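Local coordinates for AAC3-I (Uncultured bacterium, PDB 5HMN), which probably transfers an acetyl group from acetyl-coenzyme A to an amine of aminoglycoside antibiotics, as a GNAT-fold acetyltransferase linked to antibiotic resistance, at residues L5-L10 with T102-K107; F25-N30 with A90-H95; D52-L57 with G68-E73; E83-D88 with V119-A124. All blocks are in the same frame, centred on the assembly; numbering follows the deposited sequence.

Contact 1: residues L5-L10 with T102-K107. With COA (coenzyme A), chain J.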
# COMPACT_ATOMS: atom_id res chain seq x y z
N LEU C 5 15.85 24.78 -4.58
CA LEU C 5 15.16 23.50 -4.69
C LEU C 5 13.75 23.67 -5.25
O LEU C 5 13.02 24.57 -4.85
CB LEU C 5 15.10 22.80 -3.33
CG LEU C 5 14.42 21.43 -3.31
CD1 LEU C 5 15.21 20.42 -4.14
CD2 LEU C 5 14.24 20.95 -1.88
N ASP C 6 13.38 22.78 -6.16
CA ASP C 6 12.04 22.77 -6.73
C ASP C 6 11.41 21.38 -6.58
O ASP C 6 11.85 20.43 -7.23
CB ASP C 6 12.08 23.19 -8.20
CG ASP C 6 10.70 23.22 -8.83
OD1 ASP C 6 9.87 24.05 -8.41
OD2 ASP C 6 10.45 22.41 -9.76
N VAL C 7 10.40 21.27 -5.72
CA VAL C 7 9.67 20.02 -5.55
C VAL C 7 8.43 20.03 -6.44
O VAL C 7 7.56 20.89 -6.31
CB VAL C 7 9.26 19.78 -4.09
CG1 VAL C 7 8.45 18.51 -3.99
CG2 VAL C 7 10.50 19.70 -3.21
N HIS C 8 8.36 19.06 -7.35
CA HIS C 8 7.40 19.10 -8.44
C HIS C 8 6.62 17.78 -8.58
O HIS C 8 7.22 16.71 -8.64
CB HIS C 8 8.13 19.44 -9.74
CG HIS C 8 7.30 19.27 -10.97
ND1 HIS C 8 6.16 20.00 -11.21
CD2 HIS C 8 7.46 18.45 -12.04
CE1 HIS C 8 5.65 19.64 -12.38
NE2 HIS C 8 6.42 18.70 -12.90
N GLN C 9 5.30 17.86 -8.62
CA GLN C 9 4.49 16.67 -8.86
C GLN C 9 4.46 16.35 -10.35
O GLN C 9 4.09 17.20 -11.17
CB GLN C 9 3.07 16.84 -8.33
CG GLN C 9 2.19 15.63 -8.58
CD GLN C 9 0.81 15.74 -7.97
OE1 GLN C 9 0.46 16.76 -7.36
NE2 GLN C 9 0.01 14.70 -8.12
N LEU C 10 4.84 15.14 -10.71
CA LEU C 10 4.89 14.74 -12.11
C LEU C 10 3.48 14.63 -12.70
O LEU C 10 2.58 14.08 -12.08
CB LEU C 10 5.63 13.41 -12.27
CG LEU C 10 7.08 13.40 -11.78
CD1 LEU C 10 7.80 12.14 -12.25
CD2 LEU C 10 7.82 14.64 -12.24
N THR C 102 12.86 16.01 3.38
CA THR C 102 11.87 16.68 4.21
C THR C 102 10.93 17.52 3.35
O THR C 102 9.71 17.54 3.57
CB THR C 102 12.54 17.57 5.27
OG1 THR C 102 13.42 16.78 6.08
CG2 THR C 102 11.50 18.23 6.16
N ALA C 103 11.50 18.20 2.36
CA ALA C 103 10.72 19.05 1.46
C ALA C 103 9.76 18.21 0.62
O ALA C 103 8.63 18.64 0.34
CB ALA C 103 11.65 19.85 0.55
N LEU C 104 10.20 17.03 0.22
CA LEU C 104 9.34 16.12 -0.54
C LEU C 104 8.13 15.68 0.29
O LEU C 104 7.01 15.63 -0.20
CB LEU C 104 10.14 14.90 -1.00
CG LEU C 104 11.12 15.13 -2.15
CD1 LEU C 104 12.07 13.96 -2.28
CD2 LEU C 104 10.35 15.35 -3.44
N ILE C 105 8.37 15.35 1.55
CA ILE C 105 7.30 14.88 2.43
C ILE C 105 6.37 16.03 2.79
O ILE C 105 5.16 15.85 2.89
CB ILE C 105 7.88 14.23 3.70
CG1 ILE C 105 8.70 12.99 3.31
CG2 ILE C 105 6.77 13.83 4.67
CD1 ILE C 105 9.37 12.29 4.46
N GLU C 106 6.94 17.22 2.96
CA GLU C 106 6.14 18.41 3.24
C GLU C 106 5.19 18.69 2.09
O GLU C 106 4.04 19.09 2.30
CB GLU C 106 7.05 19.62 3.49
CG GLU C 106 6.29 20.91 3.75
CD GLU C 106 7.16 21.98 4.38
OE1 GLU C 106 8.33 22.13 3.96
OE2 GLU C 106 6.67 22.68 5.30
N LYS C 107 5.66 18.45 0.87
CA LYS C 107 4.85 18.60 -0.33
C LYS C 107 3.74 17.56 -0.37
O LYS C 107 2.62 17.84 -0.77
CB LYS C 107 5.72 18.49 -1.58
CG LYS C 107 4.95 18.44 -2.88
CD LYS C 107 4.35 19.79 -3.22
CE LYS C 107 3.70 19.76 -4.59
NZ LYS C 107 3.11 21.08 -4.95
N1A COA J . 21.92 10.37 9.77
C2A COA J . 21.22 10.89 10.82
N3A COA J . 20.12 11.64 10.67
C4A COA J . 19.69 11.87 9.42
C5A COA J . 20.36 11.38 8.37
C6A COA J . 21.49 10.64 8.54
N6A COA J . 22.38 9.99 7.66
N7A COA J . 19.73 11.77 7.27
C8A COA J . 18.68 12.52 7.64
N9A COA J . 18.66 12.57 8.97
C1B COA J . 17.75 13.22 9.77
C2B COA J . 18.22 14.33 10.28
O2B COA J . 17.48 14.61 11.49
C3B COA J . 17.83 15.40 9.29
O3B COA J . 17.74 16.61 9.81
P3B COA J . 19.00 17.49 10.10
O7A COA J . 18.49 18.83 10.42
O8A COA J . 19.69 16.96 11.27
O9A COA J . 19.99 17.55 8.99
C4B COA J . 16.42 14.86 8.84
O4B COA J . 16.45 13.58 8.89
C5B COA J . 16.10 15.31 7.40
O5B COA J . 17.15 15.08 6.51
P1A COA J . 16.94 15.33 5.00
O1A COA J . 18.04 16.12 4.54
O2A COA J . 15.71 16.01 4.79
O3A COA J . 17.08 13.97 4.32
P2A COA J . 17.72 13.69 2.95
O4A COA J . 17.33 14.67 2.02
O5A COA J . 19.12 13.63 3.11
O6A COA J . 17.38 12.24 2.53
CBP COA J . 17.06 9.91 2.62
CCP COA J . 17.18 11.23 3.41
CDP COA J . 15.92 10.00 1.62
CEP COA J . 16.73 8.75 3.59
CAP COA J . 18.37 9.67 1.94
OAP COA J . 19.28 9.34 2.91
C9P COA J . 18.33 8.54 0.96
O9P COA J . 17.96 8.70 -0.13
N8P COA J . 18.77 7.25 1.32
C7P COA J . 18.78 6.17 0.43
C6P COA J . 17.44 5.47 0.17
C5P COA J . 16.49 5.26 1.38
O5P COA J . 16.89 4.85 2.45
N4P COA J . 15.11 5.56 1.16
C3P COA J . 14.08 5.44 2.14
C2P COA J . 12.84 4.68 1.59
S1P COA J . 11.50 4.79 2.76
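V7 does most of the touching here, and its two methyls divide the work. CG1 reaches K107, lying 3.6 Å from K107 CB and nearly as close to CG, and it also meets the tip of L104, with V7 CG1 3.7 Å from L104 CD2. CG2 turns instead to the small side chain of A103, at 3.9 Å from its CB. The split follows from the torsion of V7: CG1 stands opposite the backbone N (chi1 177°), which leaves CG2 beside that nitrogen and over the preceding helical turn. L5 adds one methyl from two residues upstream, its CD2 resting 3.7 Å from A103 CB, so that A103 is touched by both strand residues. L104 starts out across the interface rather than into it, and only its CD2 end swings in.

This is the first strand of the GNAT fold packed against the helix that follows the pyrophosphate-binding loop. Strand 5-9 and helix 102-107 run at 39° to each other, their axes 8.9 Å apart. The V7 and K107 side chains pass one another heading opposite ways. Strand 5-9 is placed by backbone bonds to strand 54-61, while the helix is tied to coenzyme A: T102 gives both its N and, at 2.7 Å, its OG1 to phosphate oxygen O2A, and OG1 is also hydrogen-bonded to K139 NZ.

Contact 2: residues F25-N30 with A90-H95. With COA (coenzyme A), chain J.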
# COMPACT_ATOMS: atom_id res chain seq x y z
N PHE C 25 16.38 6.60 -8.31
CA PHE C 25 16.04 5.53 -7.38
C PHE C 25 17.07 4.40 -7.45
O PHE C 25 17.54 3.93 -6.41
CB PHE C 25 14.64 4.96 -7.69
CG PHE C 25 13.51 5.83 -7.21
CD1 PHE C 25 13.69 6.70 -6.15
CD2 PHE C 25 12.26 5.77 -7.82
CE1 PHE C 25 12.64 7.50 -5.70
CE2 PHE C 25 11.21 6.57 -7.37
CZ PHE C 25 11.41 7.43 -6.31
N GLY C 26 17.41 3.99 -8.66
CA GLY C 26 18.34 2.89 -8.88
C GLY C 26 19.70 3.10 -8.24
O GLY C 26 20.24 2.19 -7.61
N GLU C 27 20.25 4.30 -8.40
CA GLU C 27 21.53 4.64 -7.80
C GLU C 27 21.44 4.72 -6.28
O GLU C 27 22.31 4.23 -5.56
CB GLU C 27 22.04 5.96 -8.37
CG GLU C 27 23.15 6.60 -7.56
CD GLU C 27 23.25 8.10 -7.79
OE1 GLU C 27 22.80 8.56 -8.86
OE2 GLU C 27 23.77 8.81 -6.90
N ALA C 28 20.37 5.35 -5.79
CA ALA C 28 20.19 5.53 -4.35
C ALA C 28 19.96 4.20 -3.63
O ALA C 28 20.43 4.01 -2.51
CB ALA C 28 19.04 6.48 -4.08
N PHE C 29 19.25 3.29 -4.28
CA PHE C 29 18.94 1.99 -3.70
C PHE C 29 19.99 0.95 -4.09
O PHE C 29 19.88 -0.22 -3.71
CB PHE C 29 17.55 1.52 -4.13
CG PHE C 29 16.43 2.41 -3.67
CD1 PHE C 29 16.50 3.07 -2.45
CD2 PHE C 29 15.31 2.60 -4.46
CE1 PHE C 29 15.46 3.90 -2.04
CE2 PHE C 29 14.28 3.43 -4.05
CZ PHE C 29 14.35 4.07 -2.84
N ASN C 30 20.99 1.38 -4.84
CA ASN C 30 22.02 0.48 -5.37
C ASN C 30 21.42 -0.71 -6.10
O ASN C 30 21.93 -1.83 -6.02
CB ASN C 30 22.94 0.00 -4.24
CG ASN C 30 23.84 1.10 -3.72
OD1 ASN C 30 24.83 1.47 -4.36
ND2 ASN C 30 23.51 1.64 -2.55
N ALA C 90 13.78 8.70 -2.17
CA ALA C 90 15.24 8.73 -2.32
C ALA C 90 15.78 10.10 -2.69
O ALA C 90 15.15 10.86 -3.42
CB ALA C 90 15.67 7.71 -3.35
N VAL C 91 16.98 10.38 -2.19
CA VAL C 91 17.72 11.58 -2.53
C VAL C 91 19.13 11.19 -2.95
O VAL C 91 19.76 10.33 -2.32
CB VAL C 91 17.78 12.57 -1.33
CG1 VAL C 91 18.69 13.74 -1.64
CG2 VAL C 91 16.37 13.06 -0.97
N ALA C 92 19.62 11.80 -4.03
CA ALA C 92 20.96 11.52 -4.53
C ALA C 92 22.01 11.75 -3.46
O ALA C 92 21.93 12.71 -2.68
CB ALA C 92 21.27 12.37 -5.77
N LYS C 93 23.00 10.86 -3.42
CA LYS C 93 24.01 10.87 -2.37
C LYS C 93 24.70 12.24 -2.19
O LYS C 93 24.85 12.71 -1.06
CB LYS C 93 25.05 9.77 -2.66
CG LYS C 93 26.11 9.63 -1.61
CD LYS C 93 27.06 8.52 -1.92
CE LYS C 93 28.05 8.52 -0.82
NZ LYS C 93 29.15 7.55 -0.77
N ALA C 94 25.06 12.91 -3.29
CA ALA C 94 25.81 14.16 -3.18
C ALA C 94 24.91 15.28 -2.68
O ALA C 94 25.37 16.40 -2.43
CB ALA C 94 26.43 14.53 -4.53
N HIS C 95 23.62 14.98 -2.54
CA HIS C 95 22.65 16.00 -2.19
C HIS C 95 21.92 15.78 -0.87
O HIS C 95 20.94 16.47 -0.57
CB HIS C 95 21.64 16.17 -3.33
CG HIS C 95 22.26 16.65 -4.61
ND1 HIS C 95 22.20 17.95 -5.04
CD2 HIS C 95 22.97 15.98 -5.55
CE1 HIS C 95 22.84 18.07 -6.19
NE2 HIS C 95 23.32 16.89 -6.52
N1A COA J . 21.92 10.37 9.77
C2A COA J . 21.22 10.89 10.82
N3A COA J . 20.12 11.64 10.67
C4A COA J . 19.69 11.87 9.42
C5A COA J . 20.36 11.38 8.37
C6A COA J . 21.49 10.64 8.54
N6A COA J . 22.38 9.99 7.66
N7A COA J . 19.73 11.77 7.27
C8A COA J . 18.68 12.52 7.64
N9A COA J . 18.66 12.57 8.97
C1B COA J . 17.75 13.22 9.77
C2B COA J . 18.22 14.33 10.28
O2B COA J . 17.48 14.61 11.49
C3B COA J . 17.83 15.40 9.29
O3B COA J . 17.74 16.61 9.81
P3B COA J . 19.00 17.49 10.10
O7A COA J . 18.49 18.83 10.42
O8A COA J . 19.69 16.96 11.27
O9A COA J . 19.99 17.55 8.99
C4B COA J . 16.42 14.86 8.84
O4B COA J . 16.45 13.58 8.89
C5B COA J . 16.10 15.31 7.40
O5B COA J . 17.15 15.08 6.51
P1A COA J . 16.94 15.33 5.00
O1A COA J . 18.04 16.12 4.54
O2A COA J . 15.71 16.01 4.79
O3A COA J . 17.08 13.97 4.32
P2A COA J . 17.72 13.69 2.95
O4A COA J . 17.33 14.67 2.02
O5A COA J . 19.12 13.63 3.11
O6A COA J . 17.38 12.24 2.53
CBP COA J . 17.06 9.91 2.62
CCP COA J . 17.18 11.23 3.41
CDP COA J . 15.92 10.00 1.62
CEP COA J . 16.73 8.75 3.59
CAP COA J . 18.37 9.67 1.94
OAP COA J . 19.28 9.34 2.91
C9P COA J . 18.33 8.54 0.96
O9P COA J . 17.96 8.70 -0.13
N8P COA J . 18.77 7.25 1.32
C7P COA J . 18.78 6.17 0.43
C6P COA J . 17.44 5.47 0.17
C5P COA J . 16.49 5.26 1.38
O5P COA J . 16.89 4.85 2.45
N4P COA J . 15.11 5.56 1.16
C3P COA J . 14.08 5.44 2.14
C2P COA J . 12.84 4.68 1.59
S1P COA J . 11.50 4.79 2.76
O HOH W 1 24.98 11.83 -5.87
O HOH W 2 22.60 8.53 -4.73
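The methyl of A90 is the bump, and three side chains make the hollow around it: F25 and A28 of the last helical turn and F29 just beyond it. F25 brings a ring edge, its CD1 3.6 Å from A90 CB with the methyl near the ring plane. A28 meets it methyl to methyl, CB to CB at 3.7 Å, and F29 comes in with the far end of its ring, CZ lying 3.9 Å from the same carbon. F25 sets out away from the strand; with CG beside its backbone N (chi1 -77°), the ring turns back so that its edge reaches A90.

This is where a GNAT fold seats the pantetheine arm. Strand 82-91 ends here, and V91 N gives coenzyme A O9P a nearly straight hydrogen bond of 2.8 Å (170° at the hydrogen). The F29 ring lies alongside the same arm, with CE1 3.4 Å from C6P of the cofactor, which sits at the ring edge. Helix 15-28 finishes in a Schellman motif with N30 at positive phi. Farther out, E27 extends past A92 toward the short 3-10 turn, where a water accepts from K93 N and donates to E27 OE2, bridging carboxylate and backbone.

Contact 3: residues D52-L57 with G68-E73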
# COMPACT_ATOMS: atom_id res chain seq x y z
N ASP C 52 -6.06 7.92 -10.34
CA ASP C 52 -6.59 8.65 -9.19
C ASP C 52 -5.72 8.55 -7.94
O ASP C 52 -5.76 9.44 -7.08
CB ASP C 52 -7.99 8.11 -8.85
CG ASP C 52 -8.96 8.25 -9.99
OD1 ASP C 52 -9.37 9.39 -10.29
OD2 ASP C 52 -9.33 7.22 -10.59
N TYR C 53 -4.94 7.48 -7.84
CA TYR C 53 -4.30 7.14 -6.57
C TYR C 53 -2.78 7.25 -6.58
O TYR C 53 -2.16 7.31 -5.51
CB TYR C 53 -4.71 5.73 -6.15
CG TYR C 53 -4.32 4.65 -7.14
CD1 TYR C 53 -3.12 3.96 -7.02
CD2 TYR C 53 -5.16 4.32 -8.20
CE1 TYR C 53 -2.77 2.98 -7.92
CE2 TYR C 53 -4.81 3.34 -9.11
CZ TYR C 53 -3.61 2.67 -8.96
OH TYR C 53 -3.26 1.69 -9.86
N PHE C 54 -2.16 7.26 -7.76
CA PHE C 54 -0.70 7.30 -7.82
C PHE C 54 -0.17 8.72 -7.74
O PHE C 54 -0.70 9.63 -8.37
CB PHE C 54 -0.19 6.63 -9.10
CG PHE C 54 1.31 6.55 -9.19
CD1 PHE C 54 2.02 5.70 -8.36
CD2 PHE C 54 2.01 7.33 -10.09
CE1 PHE C 54 3.40 5.62 -8.43
CE2 PHE C 54 3.40 7.26 -10.17
CZ PHE C 54 4.09 6.40 -9.34
N ILE C 55 0.88 8.91 -6.93
CA ILE C 55 1.52 10.21 -6.77
C ILE C 55 3.03 10.10 -6.95
O ILE C 55 3.69 9.31 -6.28
CB ILE C 55 1.22 10.82 -5.38
CG1 ILE C 55 -0.28 11.03 -5.18
CG2 ILE C 55 1.97 12.14 -5.20
CD1 ILE C 55 -0.66 11.54 -3.81
N ALA C 56 3.57 10.89 -7.87
CA ALA C 56 5.01 10.91 -8.11
C ALA C 56 5.56 12.32 -7.95
O ALA C 56 5.12 13.24 -8.64
CB ALA C 56 5.34 10.37 -9.49
N LEU C 57 6.50 12.49 -7.02
CA LEU C 57 7.11 13.80 -6.79
C LEU C 57 8.58 13.77 -7.18
O LEU C 57 9.28 12.79 -6.93
CB LEU C 57 6.97 14.21 -5.32
CG LEU C 57 5.57 14.25 -4.71
CD1 LEU C 57 5.63 14.73 -3.27
CD2 LEU C 57 4.65 15.14 -5.53
N GLY C 68 13.35 12.15 -5.27
CA GLY C 68 11.96 11.95 -5.60
C GLY C 68 11.21 11.01 -4.68
O GLY C 68 11.79 10.37 -3.79
N LEU C 69 9.90 10.93 -4.90
CA LEU C 69 9.00 10.18 -4.05
C LEU C 69 7.88 9.56 -4.88
O LEU C 69 7.31 10.23 -5.76
CB LEU C 69 8.43 11.10 -2.96
CG LEU C 69 7.35 10.61 -2.00
CD1 LEU C 69 7.53 11.30 -0.65
CD2 LEU C 69 5.96 10.87 -2.55
N ALA C 70 7.57 8.29 -4.62
CA ALA C 70 6.43 7.62 -5.22
C ALA C 70 5.47 7.16 -4.13
O ALA C 70 5.89 6.51 -3.17
CB ALA C 70 6.88 6.45 -6.08
N ALA C 71 4.19 7.48 -4.27
CA ALA C 71 3.22 7.16 -3.23
C ALA C 71 1.87 6.75 -3.82
O ALA C 71 1.54 7.08 -4.96
CB ALA C 71 3.04 8.34 -2.29
N TYR C 72 1.09 6.03 -3.02
CA TYR C 72 -0.24 5.56 -3.43
C TYR C 72 -1.28 6.04 -2.43
O TYR C 72 -1.13 5.84 -1.23
CB TYR C 72 -0.26 4.04 -3.53
CG TYR C 72 0.65 3.45 -4.59
CD1 TYR C 72 1.98 3.17 -4.31
CD2 TYR C 72 0.18 3.16 -5.87
CE1 TYR C 72 2.82 2.63 -5.27
CE2 TYR C 72 1.01 2.63 -6.84
CZ TYR C 72 2.33 2.36 -6.53
OH TYR C 72 3.16 1.83 -7.49
N GLU C 73 -2.34 6.67 -2.93
CA GLU C 73 -3.45 7.03 -2.06
C GLU C 73 -4.41 5.85 -1.90
O GLU C 73 -4.92 5.31 -2.88
CB GLU C 73 -4.21 8.24 -2.61
CG GLU C 73 -5.38 8.65 -1.73
CD GLU C 73 -6.24 9.74 -2.36
OE1 GLU C 73 -5.97 10.12 -3.52
OE2 GLU C 73 -7.18 10.21 -1.69
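E73 N gives Y53 O an almost straight hydrogen bond of 2.7 Å. It lies just before the ladder of an antiparallel beta hairpin, strands 54-61 and 64-75, in the centre of the GNAT sheet. I55 and A71 then form a hydrogen-bonded pair, each giving its N to the other's O at 2.8 Å, and L57 and L69 form a second such pair. A56 faces A70 between these two pairs, and F54 faces Y72 between I55/A71 and the E73-Y53 bond, both as non-hydrogen-bonded pairs. The carboxylate of E73 turns elsewhere, to a salt bridge with R115 and a hydrogen bond with S82.

On the face carrying F54, A56, A70 and Y72, F54 presents an edge to the face of Y72 in a T-shaped contact, centroids 5.3 Å apart and planes at 61°. Y53 runs alongside Y72, edge against edge, and its ring also stacks on Y53 of the second subunit. The hydroxyl of Y72 is hydrogen-bonded to K75 O of that subunit, so this face of the hairpin helps build the dimer interface. The other face, with I55, L57, L69 and A71, is covered by helix 100-115; there the L57 and L69 side chains run together, L57 CD1 3.9 Å from L69 CD2.

Contact 4: residues E83-D88 with V119-A124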
# COMPACT_ATOMS: atom_id res chain seq x y z
N GLU C 83 -5.67 7.23 3.15
CA GLU C 83 -4.30 7.35 3.61
C GLU C 83 -3.34 7.27 2.44
O GLU C 83 -3.63 6.61 1.44
CB GLU C 83 -3.96 6.25 4.62
CG GLU C 83 -5.13 5.73 5.41
CD GLU C 83 -4.78 4.46 6.16
OE1 GLU C 83 -3.78 3.81 5.81
OE2 GLU C 83 -5.52 4.11 7.11
N ILE C 84 -2.20 7.93 2.57
CA ILE C 84 -1.19 7.92 1.52
C ILE C 84 -0.02 7.04 1.93
O ILE C 84 0.59 7.24 2.98
CB ILE C 84 -0.69 9.34 1.18
CG1 ILE C 84 -1.86 10.22 0.72
CG2 ILE C 84 0.38 9.29 0.11
CD1 ILE C 84 -1.45 11.63 0.39
N TYR C 85 0.27 6.04 1.11
CA TYR C 85 1.37 5.13 1.36
C TYR C 85 2.60 5.53 0.55
O TYR C 85 2.60 5.43 -0.67
CB TYR C 85 0.95 3.70 1.04
CG TYR C 85 2.05 2.67 1.18
CD1 TYR C 85 2.88 2.64 2.30
CD2 TYR C 85 2.24 1.70 0.21
CE1 TYR C 85 3.87 1.70 2.43
CE2 TYR C 85 3.24 0.75 0.33
CZ TYR C 85 4.05 0.75 1.44
OH TYR C 85 5.04 -0.20 1.58
N ILE C 86 3.64 5.99 1.23
CA ILE C 86 4.93 6.22 0.59
C ILE C 86 5.58 4.89 0.25
O ILE C 86 5.94 4.12 1.14
CB ILE C 86 5.87 7.05 1.47
CG1 ILE C 86 5.26 8.42 1.77
CG2 ILE C 86 7.22 7.21 0.79
CD1 ILE C 86 6.15 9.33 2.61
N TYR C 87 5.72 4.61 -1.04
CA TYR C 87 6.36 3.37 -1.45
C TYR C 87 7.88 3.53 -1.51
O TYR C 87 8.59 2.80 -0.84
CB TYR C 87 5.84 2.89 -2.81
CG TYR C 87 6.23 1.45 -3.09
CD1 TYR C 87 5.38 0.40 -2.75
CD2 TYR C 87 7.46 1.15 -3.66
CE1 TYR C 87 5.75 -0.92 -3.00
CE2 TYR C 87 7.83 -0.16 -3.91
CZ TYR C 87 6.98 -1.19 -3.58
OH TYR C 87 7.35 -2.49 -3.83
N ASP C 88 8.35 4.48 -2.32
CA ASP C 88 9.78 4.73 -2.48
C ASP C 88 10.10 6.21 -2.24
O ASP C 88 9.35 7.09 -2.66
CB ASP C 88 10.27 4.34 -3.88
CG ASP C 88 10.49 2.83 -4.05
OD1 ASP C 88 10.82 2.15 -3.08
OD2 ASP C 88 10.35 2.32 -5.17
N VAL C 119 -3.79 10.82 6.99
CA VAL C 119 -2.49 10.34 7.45
C VAL C 119 -1.61 9.85 6.29
O VAL C 119 -2.10 9.41 5.25
CB VAL C 119 -2.66 9.20 8.49
CG1 VAL C 119 -3.14 7.92 7.83
CG2 VAL C 119 -1.36 8.95 9.26
N ILE C 120 -0.31 9.97 6.47
CA ILE C 120 0.66 9.41 5.55
C ILE C 120 1.47 8.36 6.30
O ILE C 120 1.92 8.60 7.41
CB ILE C 120 1.59 10.49 4.98
CG1 ILE C 120 0.79 11.52 4.18
CG2 ILE C 120 2.68 9.86 4.11
CD1 ILE C 120 1.61 12.72 3.72
N PHE C 121 1.64 7.18 5.71
CA PHE C 121 2.45 6.16 6.36
C PHE C 121 3.49 5.57 5.41
O PHE C 121 3.35 5.63 4.19
CB PHE C 121 1.57 5.07 6.98
CG PHE C 121 0.88 4.19 5.98
CD1 PHE C 121 1.38 2.93 5.68
CD2 PHE C 121 -0.27 4.61 5.34
CE1 PHE C 121 0.75 2.11 4.77
CE2 PHE C 121 -0.91 3.79 4.42
CZ PHE C 121 -0.40 2.54 4.13
N VAL C 122 4.56 5.05 6.00
CA VAL C 122 5.67 4.52 5.23
C VAL C 122 6.40 3.46 6.04
O VAL C 122 6.60 3.61 7.24
CB VAL C 122 6.65 5.65 4.80
CG1 VAL C 122 7.13 6.43 6.02
CG2 VAL C 122 7.83 5.08 4.03
N GLN C 123 6.76 2.36 5.38
CA GLN C 123 7.53 1.31 6.02
C GLN C 123 9.01 1.62 5.91
O GLN C 123 9.51 1.96 4.83
CB GLN C 123 7.23 -0.05 5.40
CG GLN C 123 5.80 -0.52 5.54
CD GLN C 123 5.63 -1.96 5.10
OE1 GLN C 123 6.56 -2.77 5.19
NE2 GLN C 123 4.44 -2.29 4.60
N ALA C 124 9.72 1.50 7.02
CA ALA C 124 11.16 1.68 7.01
C ALA C 124 11.85 0.34 7.22
O ALA C 124 11.57 -0.36 8.19
CB ALA C 124 11.59 2.68 8.07
O HOH W 3 7.12 2.24 2.47
O HOH W 4 10.42 2.02 1.63
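Parallel strands 83-88 and 119-124 share three backbone bonds: I84 N to V119 O, F121 N to I84 O at 2.9 Å, and I86 N to F121 O. Farther along they separate, consistent with a classic beta bulge in which Y87 and D88 both face A70; a water accepts from Q123 N and lies 2.6 Å from I86 O. The rings of Y85 and F121 lie nearly parallel, planes at 20°, but slid apart; Y85 CD1 comes 3.3 Å from F121 CE1. F121 CG sits between its backbone N and carbonyl carbon (chi1 70°), folding the ring back until one face meets Y85 CA. E83 OE1, its carboxylate close to perpendicular to the ring, lies 3.2 Å from F121 CE2 and is hydrogen-bonded to Y87 OH of the second subunit; OE2 bonds to Y118. On the reverse face, I86 CG1 packs 3.8 Å from I120 CG2, and I86 meets V122 CB to CB.

The strands belong to a beta-alpha-beta unit: helix 100-115 connects them and lays L108 against I84, I86 and I120. On its other side strand 82-91 pairs antiparallel with strand 64-75, and residues 120-124 do so with a strand of the second subunit, carrying the sheet across the dimer.

Overall arrangement
All four contacts reach one mixed sheet. Contacts 3 and 4, centres 10 Å apart, are neighbouring strand pairs in it: Y85 N bonds to Y72 O at 2.7 Å. At the other edge, L10 N to A56 O, 2.8 Å, carries contact 1 onto contact 3. Between inner strands, A90 O to G68 N, 2.9 Å, joins contact 2 to contact 3. Coenzyme A ties the outer pieces together. Contact 1 holds its pyrophosphate through T102 and contact 2 its pantetheine arm, although their centres lie 16 Å apart and their nearest atoms about 5 Å apart; V122 of contact 4 comes within about 4 Å of the cofactor. Contacts 3 and 4 both also reach the second subunit.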